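Local coordinates for isomaltose glucohydrolase (Kribbella flavida, PDB 5Z3E), which hydrolyses the alpha-1,6-glucosidic linkage of isomaltose from the non-reducing end, yielding beta-D-glucose and D-glucose, at residues 272-277 and 323-328. The protein carries 1 engineered substitution. Residues are numbered along the deposited sequence; the frame is centred on the assembly and turned at random.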
ATOM      1  N   VAL A 272       5.443  -9.838  -3.461  1.00  9.05           N
ATOM      2  CA  VAL A 272       5.517 -10.554  -4.727  1.00  9.08           C
ATOM      3  C   VAL A 272       5.015  -9.593  -5.797  1.00  8.28           C
ATOM      4  O   VAL A 272       5.824  -8.969  -6.502  1.00  9.11           O
ATOM      5  CB  VAL A 272       4.745 -11.898  -4.655  1.00  9.38           C
ATOM      6  CG1 VAL A 272       4.901 -12.638  -5.959  1.00 10.19           C
ATOM      7  CG2 VAL A 272       5.224 -12.734  -3.488  1.00 10.51           C
ATOM      8  N   VAL A 273       3.705  -9.406  -5.885  1.00  8.42           N
ATOM      9  CA  VAL A 273       3.112  -8.385  -6.740  1.00  8.73           C
ATOM     10  C   VAL A 273       2.445  -7.347  -5.845  1.00  7.83           C
ATOM     11  O   VAL A 273       1.612  -7.696  -5.003  1.00  8.44           O
ATOM     12  CB  VAL A 273       2.073  -9.018  -7.692  1.00 11.24           C
ATOM     13  CG1 VAL A 273       1.377  -7.982  -8.522  1.00 12.33           C
ATOM     14  CG2 VAL A 273       2.722 -10.081  -8.548  1.00 13.05           C
ATOM     15  N   PRO A 274       2.786  -6.058  -5.980  1.00  7.81           N
ATOM     16  CA  PRO A 274       3.553  -5.455  -7.079  1.00  8.28           C
ATOM     17  C   PRO A 274       5.021  -5.220  -6.788  1.00  8.11           C
ATOM     18  O   PRO A 274       5.727  -4.758  -7.676  1.00  9.63           O
ATOM     19  CB  PRO A 274       2.853  -4.110  -7.265  1.00  9.06           C
ATOM     20  CG  PRO A 274       2.467  -3.718  -5.865  1.00  8.87           C
ATOM     21  CD  PRO A 274       2.042  -5.026  -5.215  1.00  8.68           C
ATOM     22  N   PHE A 275       5.518  -5.493  -5.574  1.00  7.85           N
ATOM     23  CA  PHE A 275       6.828  -4.955  -5.215  1.00  8.25           C
ATOM     24  C   PHE A 275       8.031  -5.777  -5.663  1.00  8.54           C
ATOM     25  O   PHE A 275       9.151  -5.262  -5.639  1.00  9.14           O
ATOM     26  CB  PHE A 275       6.871  -4.617  -3.756  1.00 10.52           C
ATOM     27  CG  PHE A 275       5.796  -3.530  -3.364  1.00 12.31           C
ATOM     28  CD1 PHE A 275       5.563  -2.422  -4.192  1.00 11.94           C
ATOM     29  CD2 PHE A 275       5.099  -3.675  -2.242  1.00 16.33           C
ATOM     30  CE1 PHE A 275       4.604  -1.462  -3.868  1.00 13.58           C
ATOM     31  CE2 PHE A 275       4.148  -2.672  -1.853  1.00 13.91           C
ATOM     32  CZ  PHE A 275       3.914  -1.627  -2.745  1.00 16.36           C
ATOM     33  N   GLY A 276       7.852  -7.024  -6.068  1.00  9.72           N
ATOM     34  CA  GLY A 276       8.866  -7.725  -6.852  1.00 11.42           C
ATOM     35  C   GLY A 276      10.101  -8.267  -6.148  1.00 11.59           C
ATOM     36  O   GLY A 276      11.117  -8.464  -6.802  1.00 13.87           O
ATOM     37  N   LEU A 277       9.991  -8.594  -4.871  1.00 13.37           N
ATOM     38  CA  LEU A 277      11.140  -9.267  -4.219  1.00 14.12           C
ATOM     39  C   LEU A 277      11.454 -10.613  -4.928  1.00 14.50           C
ATOM     40  O   LEU A 277      12.630 -11.003  -5.032  1.00 14.32           O
ATOM     41  CB  LEU A 277      10.879  -9.503  -2.715  1.00 15.80           C
ATOM     42  CG  LEU A 277      10.657  -8.376  -1.628  1.00 16.93           C
ATOM     43  CD1 LEU A 277      10.488  -8.776  -0.125  1.00 19.54           C
ATOM     44  CD2 LEU A 277      11.844  -7.463  -1.754  1.00 18.35           C
ATOM     45  N   LEU A 323      -4.366 -10.414  -2.170  1.00  8.79           N
ATOM     46  CA  LEU A 323      -4.167 -11.839  -2.392  1.00  8.90           C
ATOM     47  C   LEU A 323      -4.726 -12.233  -3.757  1.00  8.75           C
ATOM     48  O   LEU A 323      -4.073 -12.968  -4.507  1.00  9.34           O
ATOM     49  CB  LEU A 323      -4.762 -12.671  -1.255  1.00  9.36           C
ATOM     50  CG  LEU A 323      -4.522 -14.172  -1.368  1.00 10.08           C
ATOM     51  CD1 LEU A 323      -3.046 -14.542  -1.472  1.00 11.98           C
ATOM     52  CD2 LEU A 323      -5.156 -14.888  -0.180  1.00 11.83           C
ATOM     53  N   GLY A 324      -5.920 -11.746  -4.096  1.00  9.16           N
ATOM     54  CA  GLY A 324      -6.478 -12.053  -5.393  1.00  9.58           C
ATOM     55  C   GLY A 324      -5.590 -11.613  -6.553  1.00  9.20           C
ATOM     56  O   GLY A 324      -5.444 -12.330  -7.545  1.00  9.90           O
ATOM     57  N   TRP A 325      -5.011 -10.412  -6.435  1.00  8.95           N
ATOM     58  CA  TRP A 325      -4.107  -9.872  -7.456  1.00  9.02           C
ATOM     59  C   TRP A 325      -2.927 -10.819  -7.631  1.00  8.89           C
ATOM     60  O   TRP A 325      -2.514 -11.154  -8.729  1.00  9.55           O
ATOM     61  CB  TRP A 325      -3.689  -8.493  -6.983  1.00  9.34           C
ATOM     62  CG  TRP A 325      -2.780  -7.684  -7.868  1.00  9.49           C
ATOM     63  CD1 TRP A 325      -2.336  -7.930  -9.138  1.00 10.27           C
ATOM     64  CD2 TRP A 325      -2.246  -6.416  -7.497  1.00  9.01           C
ATOM     65  NE1 TRP A 325      -1.555  -6.878  -9.559  1.00 10.50           N
ATOM     66  CE2 TRP A 325      -1.486  -5.943  -8.576  1.00  9.64           C
ATOM     67  CE3 TRP A 325      -2.337  -5.635  -6.345  1.00  8.97           C
ATOM     68  CZ2 TRP A 325      -0.818  -4.703  -8.534  1.00 10.07           C
ATOM     69  CZ3 TRP A 325      -1.687  -4.433  -6.303  1.00  9.89           C
ATOM     70  CH2 TRP A 325      -0.941  -3.974  -7.379  1.00 10.09           C
ATOM     71  N   ASN A 326      -2.375 -11.258  -6.492  1.00  8.67           N
ATOM     72  CA  ASN A 326      -1.256 -12.178  -6.496  1.00  8.62           C
ATOM     73  C   ASN A 326      -1.619 -13.554  -7.082  1.00  9.19           C
ATOM     74  O   ASN A 326      -0.807 -14.147  -7.805  1.00  9.97           O
ATOM     75  CB  ASN A 326      -0.661 -12.273  -5.106  1.00  8.65           C
ATOM     76  CG  ASN A 326       0.376 -11.197  -4.932  1.00  8.38           C
ATOM     77  OD1 ASN A 326       1.528 -11.408  -5.329  1.00  9.03           O
ATOM     78  ND2 ASN A 326      -0.033 -10.024  -4.470  1.00  8.57           N
ATOM     79  N   LEU A 327      -2.823 -14.032  -6.802  1.00  9.36           N
ATOM     80  CA  LEU A 327      -3.270 -15.289  -7.399  1.00  9.70           C
ATOM     81  C   LEU A 327      -3.417 -15.141  -8.906  1.00 10.07           C
ATOM     82  O   LEU A 327      -2.973 -16.008  -9.664  1.00 11.17           O
ATOM     83  CB  LEU A 327      -4.578 -15.716  -6.741  1.00  9.97           C
ATOM     84  CG  LEU A 327      -4.428 -16.195  -5.301  1.00 10.20           C
ATOM     85  CD1 LEU A 327      -5.784 -16.271  -4.602  1.00 10.95           C
ATOM     86  CD2 LEU A 327      -3.714 -17.530  -5.225  1.00 11.55           C
ATOM     87  N   ALA A 328      -4.003 -14.030  -9.358  1.00 10.36           N
ATOM     88  CA  ALA A 328      -4.147 -13.799 -10.791  1.00 11.03           C
ATOM     89  C   ALA A 328      -2.785 -13.810 -11.483  1.00 10.87           C
ATOM     90  O   ALA A 328      -2.589 -14.434 -12.514  1.00 11.72           O
ATOM     91  CB  ALA A 328      -4.872 -12.505 -11.064  1.00 11.87           C
TER
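Asn-326 ND2 gives one hydrogen to Val-273 O at 2.9 Å, fairly straight at 159° and on a lone pair in the carbonyl plane, though the oxygen is tilted 18° out of the Asn-326 amide plane; ND2 also bonds to Leu-322 O one turn back in its own helix. The other end of the same amide, OD1, accepts from Val-273 N at 3.0 Å, so the carboxamide reads both backbone polar atoms of a single residue, much as a residue of an antiparallel neighbour would in a hydrogen-bonded pair, and is fixed against flipping. Val-272 CB also presses on OD1. In the helix-rich catalytic domain of family 15, built as an (alpha/alpha)6 barrel, this ties the loop ahead of helix 283-296 to helix 317-329. With an alanine at Asn-326, the N-H and C=O of Val-273 would probably lose these mates and the loop would be freer to shift. Beside the amide, Trp-325 has CG anti to the backbone N (chi1 -178°), which lays one face of the indole against Val-273 CG1 and the ring of Pro-274. Val-273 CG1 sits over its five-membered ring, 3.6 Å from the centroid, in a CH-pi contact. Pro-274, after a cis peptide bond, sets CG 3.7 Å from Trp-325 CH2; Trp-158 of helix 151-167 touches both.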